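Local structure of nicastrin (Dictyostelium purpureum, 4R12) at residues Val276-Phe281 against His546-Leu551; Thr375-Pro381 against Val399-Tyr405. The protein probably serves as an essential subunit of the gamma-secretase complex, which cleaves integral membrane proteins such as Notch receptors within the membrane. One frame throughout, in Å; residues are numbered along the deposited sequence.

Contact 1: Val276-Phe281 against His546-Leu551; sequences VGSEYF and HNALSL
Tyr-280 reaches from helix 276-287 over Asn-547 and toward Leu-549, and its contacts change atom by atom. CB lies near the backbone oxygens of Asn-547 and Leu-549. Asn-547 O stands over the CD1 side of the ring, 3.3 Å from CD1 of Tyr-280, while Leu-549 O meets its edge, 3.1 Å from CD2. CE1 comes under Asn-547 CB, a CH-pi contact with that CB 3.8 Å from the ring centroid. At the tip, OH accepts a nearly straight hydrogen bond (171°) from Asn-547 ND2, and it lies in the plane of that amide; Asn-547 OD1 turns to Gln-198. This reach depends on CG standing anti to the backbone N (chi1 -165°).

The helix belongs to the large lobe, whose fold is akin to that of zinc-dependent exopeptidases, and here it packs on strand 542-548 with a 6.9 Å separation of the local axes. At Gly-277 the backbones come close, its CA 3.5 Å from Ala-548 CB; a CB on this residue would be tight against Ala-548. Alongside, Val-276 spreads its two methyls over the backbone from Ala-548 to Ser-550. Two waters bridge the backbones: one donates to Val-276 O and Leu-549 O, the other to Gly-277 O and Asn-547 O.

His-546 completes an aromatic cluster. Phe-281 directs its edge at the imidazole face, with planes at 84° and centroids 5.0 Å apart, whereas Tyr-280 meets the same ring rim to rim. The imidazole NE2 is hydrogen-bonded to Asp-284, one helical turn beyond Tyr-280.

Contact 2: Thr375-Pro381 against Val399-Tyr405; sequences TTQTELP and VITDHDY
Asp-404 receives three hydrogen bonds from two consecutive threonines. Its OD1 takes two of them: Thr-375 OG1, at 2.7 Å from Asp-404 OD1, arrives almost in line with the C-O bond, and Thr-376 N comes in on the syn side, 30° out of the carboxylate plane, with a nearly straight N-H. OD2 uses its syn lone pair for Thr-376 OG1, again 2.7 Å from Asp-404 OD2. With both oxygens engaged, the carboxylate's rotation is probably well defined. With an alanine in place of Asp-404 both acceptor oxygens go, which is likely to leave the two threonine hydroxyls and the Thr-376 amide without these partners, allowing the turn to shift.

Beside this group, the Gln-377 amide stacks on Tyr-405, the two planes 4° apart and NE2 3.6 Å above the ring centre. A bend at chi2 (-52°) lays the amide over that face. Farther along the contacts are van der Waals: Pro-381 CB meets the edge of the His-403 ring, 4.0 Å from its CE1, and the apolar Leu-380 CD1 approaches Val-399 CG2.

The second shell holds these groups in place. Thr-375 OG1 also accepts from Gln-377 N, forming an ST turn; Thr-401 OG1, itself hydrogen-bonded to His-345 NE2, forms another with His-403 N. His-403 ND1 donates to Tyr-405 O at 2.7 Å, and Tyr-405 OH is bonded to the Glu-126 backbone N.

Within the large lobe, the contact joins the loop between strand 370-374 and helix 385-389 to strand 397-401 and the loop that follows it, with His-345 of strand 339-347 against Thr-375, Leu-380 and Pro-381.

How the contacts relate
The two contacts lie 25 Å apart between centres, with nearest atoms about 11 Å apart, so they do not touch. Along the chain, 276-281 comes first, both segments of contact 2 follow, and 546-551 comes last; contact 2 is thus a local closure, 18 residues apart at its nearest ends, within the 265-residue span bridged by contact 1. Both reach the same extended strand system, contact 1 through strand 542-548 and contact 2 through strand 397-401. Contact 1 therefore ties a late part of the chain to a large-lobe helix in the buried interior, whereas contact 2 shapes a partly buried loop region of that lobe.

Contact 1: Val276-Phe281 against His546-Leu551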
ATOM      1  N   VAL A 276       1.685  -8.920   7.150  1.00 26.68           N
ATOM      2  CA  VAL A 276       1.775 -10.321   6.759  1.00 26.53           C
ATOM      3  C   VAL A 276       2.891 -10.595   5.758  1.00 26.44           C
ATOM      4  O   VAL A 276       3.390 -11.721   5.691  1.00 27.14           O
ATOM      5  CB  VAL A 276       0.447 -10.848   6.200  1.00 28.90           C
ATOM      6  CG1 VAL A 276      -0.642 -10.739   7.271  1.00 29.29           C
ATOM      7  CG2 VAL A 276       0.048 -10.113   4.948  1.00 27.58           C
ATOM      8  N   GLY A 277       3.291  -9.578   4.995  1.00 26.45           N
ATOM      9  CA  GLY A 277       4.409  -9.716   4.074  1.00 24.71           C
ATOM     10  C   GLY A 277       5.745  -9.939   4.766  1.00 27.69           C
ATOM     11  O   GLY A 277       6.437 -10.924   4.491  1.00 27.94           O
ATOM     12  N   SER A 278       6.118  -9.038   5.668  1.00 24.86           N
ATOM     13  CA  SER A 278       7.347  -9.244   6.433  1.00 26.75           C
ATOM     14  C   SER A 278       7.275 -10.518   7.282  1.00 27.79           C
ATOM     15  O   SER A 278       8.237 -11.285   7.340  1.00 27.50           O
ATOM     16  CB  SER A 278       7.663  -8.030   7.320  1.00 25.72           C
ATOM     17  OG  SER A 278       6.561  -7.617   8.103  1.00 26.81           O
ATOM     18  N   GLU A 279       6.134 -10.771   7.916  1.00 28.43           N
ATOM     19  CA  GLU A 279       6.010 -11.966   8.758  1.00 31.53           C
ATOM     20  C   GLU A 279       6.169 -13.276   7.984  1.00 32.01           C
ATOM     21  O   GLU A 279       6.864 -14.192   8.442  1.00 31.29           O
ATOM     22  CB  GLU A 279       4.670 -11.975   9.497  1.00 30.30           C
ATOM     23  CG  GLU A 279       4.578 -10.958  10.627  1.00 34.87           C
ATOM     24  CD  GLU A 279       5.475 -11.285  11.834  1.00 38.34           C
ATOM     25  OE1 GLU A 279       6.173 -12.325  11.834  1.00 40.93           O
ATOM     26  OE2 GLU A 279       5.472 -10.485  12.791  1.00 38.10           O
ATOM     27  N   TYR A 280       5.533 -13.374   6.820  1.00 28.85           N
ATOM     28  CA  TYR A 280       5.598 -14.605   6.035  1.00 29.50           C
ATOM     29  C   TYR A 280       7.030 -14.865   5.570  1.00 31.10           C
ATOM     30  O   TYR A 280       7.516 -15.984   5.651  1.00 30.96           O
ATOM     31  CB  TYR A 280       4.645 -14.523   4.842  1.00 27.95           C
ATOM     32  CG  TYR A 280       4.324 -15.829   4.136  1.00 29.63           C
ATOM     33  CD1 TYR A 280       5.211 -16.388   3.218  1.00 28.13           C
ATOM     34  CD2 TYR A 280       3.095 -16.463   4.332  1.00 30.11           C
ATOM     35  CE1 TYR A 280       4.904 -17.564   2.546  1.00 29.68           C
ATOM     36  CE2 TYR A 280       2.779 -17.637   3.664  1.00 31.51           C
ATOM     37  CZ  TYR A 280       3.686 -18.183   2.771  1.00 31.26           C
ATOM     38  OH  TYR A 280       3.373 -19.336   2.089  1.00 31.12           O
ATOM     39  N   PHE A 281       7.703 -13.819   5.096  1.00 31.04           N
ATOM     40  CA  PHE A 281       9.077 -13.958   4.622  1.00 28.65           C
ATOM     41  C   PHE A 281       9.993 -14.423   5.760  1.00 30.85           C
ATOM     42  O   PHE A 281      10.761 -15.366   5.593  1.00 29.74           O
ATOM     43  CB  PHE A 281       9.578 -12.633   4.023  1.00 28.54           C
ATOM     44  CG  PHE A 281      10.898 -12.745   3.305  1.00 30.02           C
ATOM     45  CD1 PHE A 281      10.964 -13.300   2.036  1.00 29.83           C
ATOM     46  CD2 PHE A 281      12.066 -12.277   3.886  1.00 31.50           C
ATOM     47  CE1 PHE A 281      12.174 -13.394   1.361  1.00 30.85           C
ATOM     48  CE2 PHE A 281      13.287 -12.366   3.214  1.00 29.26           C
ATOM     49  CZ  PHE A 281      13.341 -12.928   1.959  1.00 30.57           C
ATOM     50  N   HIS A 546       7.720 -12.915  -3.302  1.00 26.32           N
ATOM     51  CA  HIS A 546       7.428 -13.797  -2.169  1.00 27.34           C
ATOM     52  C   HIS A 546       6.006 -13.582  -1.639  1.00 26.08           C
ATOM     53  O   HIS A 546       5.534 -12.438  -1.563  1.00 24.42           O
ATOM     54  CB  HIS A 546       8.429 -13.596  -1.030  1.00 27.00           C
ATOM     55  CG  HIS A 546       8.566 -14.803  -0.159  1.00 28.54           C
ATOM     56  ND1 HIS A 546       9.577 -15.726  -0.326  1.00 30.00           N
ATOM     57  CD2 HIS A 546       7.789 -15.272   0.845  1.00 28.90           C
ATOM     58  CE1 HIS A 546       9.431 -16.699   0.558  1.00 31.54           C
ATOM     59  NE2 HIS A 546       8.351 -16.449   1.279  1.00 30.41           N
ATOM     60  N   ASN A 547       5.331 -14.681  -1.298  1.00 27.21           N
ATOM     61  CA  ASN A 547       3.991 -14.638  -0.714  1.00 26.23           C
ATOM     62  C   ASN A 547       3.877 -13.667   0.469  1.00 25.74           C
ATOM     63  O   ASN A 547       4.731 -13.660   1.356  1.00 26.66           O
ATOM     64  CB  ASN A 547       3.565 -16.020  -0.205  1.00 27.93           C
ATOM     65  CG  ASN A 547       3.227 -17.003  -1.316  1.00 30.16           C
ATOM     66  OD1 ASN A 547       3.045 -16.639  -2.485  1.00 28.14           O
ATOM     67  ND2 ASN A 547       3.101 -18.264  -0.935  1.00 28.38           N
ATOM     68  N   ALA A 548       2.812 -12.876   0.478  1.00 25.27           N
ATOM     69  CA  ALA A 548       2.470 -12.035   1.617  1.00 26.05           C
ATOM     70  C   ALA A 548       1.050 -12.409   2.022  1.00 27.30           C
ATOM     71  O   ALA A 548       0.084 -12.027   1.360  1.00 26.33           O
ATOM     72  CB  ALA A 548       2.585 -10.559   1.268  1.00 25.78           C
ATOM     73  N   LEU A 549       0.948 -13.179   3.102  1.00 26.88           N
ATOM     74  CA  LEU A 549      -0.280 -13.865   3.483  1.00 28.32           C
ATOM     75  C   LEU A 549      -0.229 -14.196   4.966  1.00 28.58           C
ATOM     76  O   LEU A 549       0.802 -14.632   5.477  1.00 30.48           O
ATOM     77  CB  LEU A 549      -0.469 -15.153   2.661  1.00 29.90           C
ATOM     78  CG  LEU A 549      -1.653 -16.083   2.992  1.00 30.14           C
ATOM     79  CD1 LEU A 549      -2.978 -15.437   2.623  1.00 30.75           C
ATOM     80  CD2 LEU A 549      -1.519 -17.445   2.300  1.00 31.57           C
ATOM     81  N   SER A 550      -1.343 -13.977   5.652  1.00 27.97           N
ATOM     82  CA  SER A 550      -1.417 -14.245   7.081  1.00 30.95           C
ATOM     83  C   SER A 550      -1.060 -15.689   7.378  1.00 31.66           C
ATOM     84  O   SER A 550      -1.426 -16.592   6.628  1.00 33.12           O
ATOM     85  CB  SER A 550      -2.816 -13.940   7.617  1.00 33.47           C
ATOM     86  OG  SER A 550      -2.900 -14.247   9.002  1.00 34.13           O
ATOM     87  N   LEU A 551      -0.330 -15.907   8.461  1.00 32.50           N
ATOM     88  CA  LEU A 551      -0.027 -17.267   8.897  1.00 35.78           C
ATOM     89  C   LEU A 551      -1.257 -17.946   9.518  1.00 36.61           C
ATOM     90  O   LEU A 551      -1.234 -19.146   9.830  1.00 40.15           O
ATOM     91  CB  LEU A 551       1.134 -17.257   9.897  1.00 36.64           C
ATOM     92  CG  LEU A 551       2.497 -16.815   9.354  1.00 36.77           C
ATOM     93  CD1 LEU A 551       3.529 -16.810  10.479  1.00 36.84           C
ATOM     94  CD2 LEU A 551       2.958 -17.708   8.212  1.00 34.21           C
TER
HETATM   95  O   HOH W   1       2.331 -13.678   7.357  1.00 29.76           O
HETATM   96  O   HOH W   2       6.380 -11.382   1.754  1.00 27.28           O

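Contact 2: Thr375-Pro381 against Val399-Tyr405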
ATOM      1  N   THR A 375      13.912  10.616  17.780  1.00 32.41           N
ATOM      2  CA  THR A 375      12.574  10.640  18.345  1.00 32.42           C
ATOM      3  C   THR A 375      12.634  10.814  19.871  1.00 35.12           C
ATOM      4  O   THR A 375      13.675  10.572  20.491  1.00 36.32           O
ATOM      5  CB  THR A 375      11.795   9.362  17.983  1.00 30.70           C
ATOM      6  OG1 THR A 375      10.456   9.476  18.460  1.00 30.94           O
ATOM      7  CG2 THR A 375      12.453   8.116  18.591  1.00 30.98           C
ATOM      8  N   THR A 376      11.524  11.262  20.464  1.00 32.33           N
ATOM      9  CA  THR A 376      11.397  11.387  21.923  1.00 34.82           C
ATOM     10  C   THR A 376      10.548  10.239  22.466  1.00 35.38           C
ATOM     11  O   THR A 376      10.365  10.076  23.686  1.00 32.36           O
ATOM     12  CB  THR A 376      10.766  12.743  22.321  1.00 35.68           C
ATOM     13  OG1 THR A 376       9.456  12.858  21.745  1.00 34.41           O
ATOM     14  CG2 THR A 376      11.630  13.900  21.833  1.00 36.19           C
ATOM     15  N   GLN A 377      10.025   9.436  21.540  1.00 33.25           N
ATOM     16  CA  GLN A 377       9.131   8.355  21.899  1.00 33.46           C
ATOM     17  C   GLN A 377       9.935   7.119  22.274  1.00 32.78           C
ATOM     18  O   GLN A 377      11.022   6.887  21.744  1.00 33.26           O
ATOM     19  CB  GLN A 377       8.158   8.069  20.739  1.00 31.94           C
ATOM     20  CG  GLN A 377       7.235   9.258  20.428  1.00 31.04           C
ATOM     21  CD  GLN A 377       6.506   9.782  21.683  1.00 32.91           C
ATOM     22  OE1 GLN A 377       6.760  10.898  22.138  1.00 34.93           O
ATOM     23  NE2 GLN A 377       5.600   8.980  22.225  1.00 31.59           N
ATOM     24  N   THR A 378       9.402   6.337  23.210  1.00 34.89           N
ATOM     25  CA  THR A 378      10.104   5.155  23.697  1.00 35.02           C
ATOM     26  C   THR A 378       9.543   3.856  23.133  1.00 37.43           C
ATOM     27  O   THR A 378       9.962   2.767  23.538  1.00 38.14           O
ATOM     28  CB  THR A 378      10.077   5.090  25.223  1.00 38.04           C
ATOM     29  OG1 THR A 378       8.731   5.251  25.688  1.00 38.48           O
ATOM     30  CG2 THR A 378      10.943   6.194  25.798  1.00 37.59           C
ATOM     31  N   GLU A 379       8.576   3.987  22.226  1.00 35.11           N
ATOM     32  CA  GLU A 379       8.063   2.872  21.440  1.00 33.81           C
ATOM     33  C   GLU A 379       8.274   3.185  19.962  1.00 30.65           C
ATOM     34  O   GLU A 379       8.080   4.326  19.543  1.00 31.11           O
ATOM     35  CB  GLU A 379       6.574   2.626  21.713  1.00 35.58           C
ATOM     36  CG  GLU A 379       6.222   2.258  23.147  1.00 38.71           C
ATOM     37  CD  GLU A 379       4.740   1.938  23.306  1.00 41.14           C
ATOM     38  OE1 GLU A 379       4.014   1.926  22.284  1.00 34.64           O
ATOM     39  OE2 GLU A 379       4.295   1.701  24.449  1.00 43.79           O
ATOM     40  N   LEU A 380       8.698   2.196  19.181  1.00 30.70           N
ATOM     41  CA  LEU A 380       8.712   2.353  17.729  1.00 31.52           C
ATOM     42  C   LEU A 380       7.297   2.602  17.210  1.00 31.94           C
ATOM     43  O   LEU A 380       6.332   2.121  17.797  1.00 29.73           O
ATOM     44  CB  LEU A 380       9.281   1.110  17.043  1.00 33.59           C
ATOM     45  CG  LEU A 380      10.775   0.805  17.071  1.00 33.21           C
ATOM     46  CD1 LEU A 380      11.004  -0.326  16.108  1.00 30.06           C
ATOM     47  CD2 LEU A 380      11.621   2.018  16.669  1.00 33.28           C
ATOM     48  N   PRO A 381       7.168   3.372  16.118  1.00 30.95           N
ATOM     49  CA  PRO A 381       5.867   3.532  15.459  1.00 28.64           C
ATOM     50  C   PRO A 381       5.526   2.264  14.693  1.00 27.25           C
ATOM     51  O   PRO A 381       6.419   1.441  14.511  1.00 26.26           O
ATOM     52  CB  PRO A 381       6.099   4.706  14.503  1.00 28.45           C
ATOM     53  CG  PRO A 381       7.556   4.610  14.149  1.00 27.91           C
ATOM     54  CD  PRO A 381       8.240   4.103  15.422  1.00 29.23           C
ATOM     55  N   VAL A 399      14.331   2.980  11.795  1.00 27.20           N
ATOM     56  CA  VAL A 399      13.127   3.325  11.064  1.00 27.69           C
ATOM     57  C   VAL A 399      13.153   4.832  10.812  1.00 26.31           C
ATOM     58  O   VAL A 399      13.202   5.627  11.744  1.00 26.11           O
ATOM     59  CB  VAL A 399      11.858   2.914  11.836  1.00 26.59           C
ATOM     60  CG1 VAL A 399      10.610   3.228  11.034  1.00 24.84           C
ATOM     61  CG2 VAL A 399      11.913   1.422  12.181  1.00 26.16           C
ATOM     62  N   ILE A 400      13.146   5.216   9.544  1.00 25.00           N
ATOM     63  CA  ILE A 400      13.183   6.622   9.170  1.00 24.96           C
ATOM     64  C   ILE A 400      11.775   7.128   8.837  1.00 25.24           C
ATOM     65  O   ILE A 400      11.124   6.582   7.957  1.00 23.44           O
ATOM     66  CB  ILE A 400      14.111   6.847   7.949  1.00 24.30           C
ATOM     67  CG1 ILE A 400      15.507   6.262   8.214  1.00 24.60           C
ATOM     68  CG2 ILE A 400      14.173   8.322   7.591  1.00 24.00           C
ATOM     69  CD1 ILE A 400      16.519   6.499   7.060  1.00 25.28           C
ATOM     70  N   THR A 401      11.317   8.165   9.539  1.00 24.15           N
ATOM     71  CA  THR A 401       9.983   8.724   9.320  1.00 24.28           C
ATOM     72  C   THR A 401      10.029  10.241   9.281  1.00 24.88           C
ATOM     73  O   THR A 401      11.076  10.847   9.527  1.00 26.83           O
ATOM     74  CB  THR A 401       8.973   8.320  10.451  1.00 23.59           C
ATOM     75  OG1 THR A 401       9.140   9.193  11.577  1.00 25.10           O
ATOM     76  CG2 THR A 401       9.169   6.875  10.900  1.00 24.23           C
ATOM     77  N   ASP A 402       8.881  10.853   9.007  1.00 23.01           N
ATOM     78  CA  ASP A 402       8.776  12.309   8.985  1.00 21.79           C
ATOM     79  C   ASP A 402       8.082  12.862  10.230  1.00 24.73           C
ATOM     80  O   ASP A 402       7.573  13.992  10.216  1.00 25.77           O
ATOM     81  CB  ASP A 402       8.047  12.791   7.728  1.00 23.69           C
ATOM     82  CG  ASP A 402       6.685  12.163   7.556  1.00 25.02           C
ATOM     83  OD1 ASP A 402       6.145  11.593   8.540  1.00 23.36           O
ATOM     84  OD2 ASP A 402       6.164  12.228   6.416  1.00 23.26           O
ATOM     85  N   HIS A 403       8.068  12.080  11.305  1.00 23.52           N
ATOM     86  CA  HIS A 403       7.421  12.526  12.535  1.00 24.97           C
ATOM     87  C   HIS A 403       8.148  12.025  13.779  1.00 26.15           C
ATOM     88  O   HIS A 403       8.704  10.920  13.799  1.00 26.45           O
ATOM     89  CB  HIS A 403       5.965  12.042  12.573  1.00 25.46           C
ATOM     90  CG  HIS A 403       5.837  10.551  12.450  1.00 25.10           C
ATOM     91  ND1 HIS A 403       5.646   9.723  13.539  1.00 24.88           N
ATOM     92  CD2 HIS A 403       5.924   9.738  11.373  1.00 24.14           C
ATOM     93  CE1 HIS A 403       5.599   8.467  13.131  1.00 27.03           C
ATOM     94  NE2 HIS A 403       5.769   8.447  11.821  1.00 24.15           N
ATOM     95  N   ASP A 404       8.114  12.836  14.830  1.00 26.95           N
ATOM     96  CA  ASP A 404       8.618  12.410  16.131  1.00 28.56           C
ATOM     97  C   ASP A 404       7.576  11.496  16.773  1.00 27.17           C
ATOM     98  O   ASP A 404       7.794  10.282  16.910  1.00 27.69           O
ATOM     99  CB  ASP A 404       8.925  13.621  17.016  1.00 29.83           C
ATOM    100  CG  ASP A 404       9.215  13.234  18.472  1.00 33.58           C
ATOM    101  OD1 ASP A 404       9.638  12.080  18.715  1.00 33.59           O
ATOM    102  OD2 ASP A 404       9.019  14.082  19.363  1.00 35.75           O
ATOM    103  N   TYR A 405       6.441  12.067  17.154  1.00 27.76           N
ATOM    104  CA  TYR A 405       5.337  11.263  17.680  1.00 28.12           C
ATOM    105  C   TYR A 405       4.166  11.245  16.673  1.00 26.43           C
ATOM    106  O   TYR A 405       4.174  10.451  15.728  1.00 26.85           O
ATOM    107  CB  TYR A 405       4.907  11.796  19.062  1.00 28.86           C
ATOM    108  CG  TYR A 405       3.788  11.024  19.743  1.00 30.93           C
ATOM    109  CD1 TYR A 405       3.403   9.765  19.300  1.00 31.01           C
ATOM    110  CD2 TYR A 405       3.105  11.570  20.832  1.00 32.71           C
ATOM    111  CE1 TYR A 405       2.370   9.065  19.914  1.00 32.44           C
ATOM    112  CE2 TYR A 405       2.069  10.877  21.457  1.00 34.52           C
ATOM    113  CZ  TYR A 405       1.706   9.625  20.987  1.00 33.57           C
ATOM    114  OH  TYR A 405       0.684   8.932  21.589  1.00 34.46           O
TER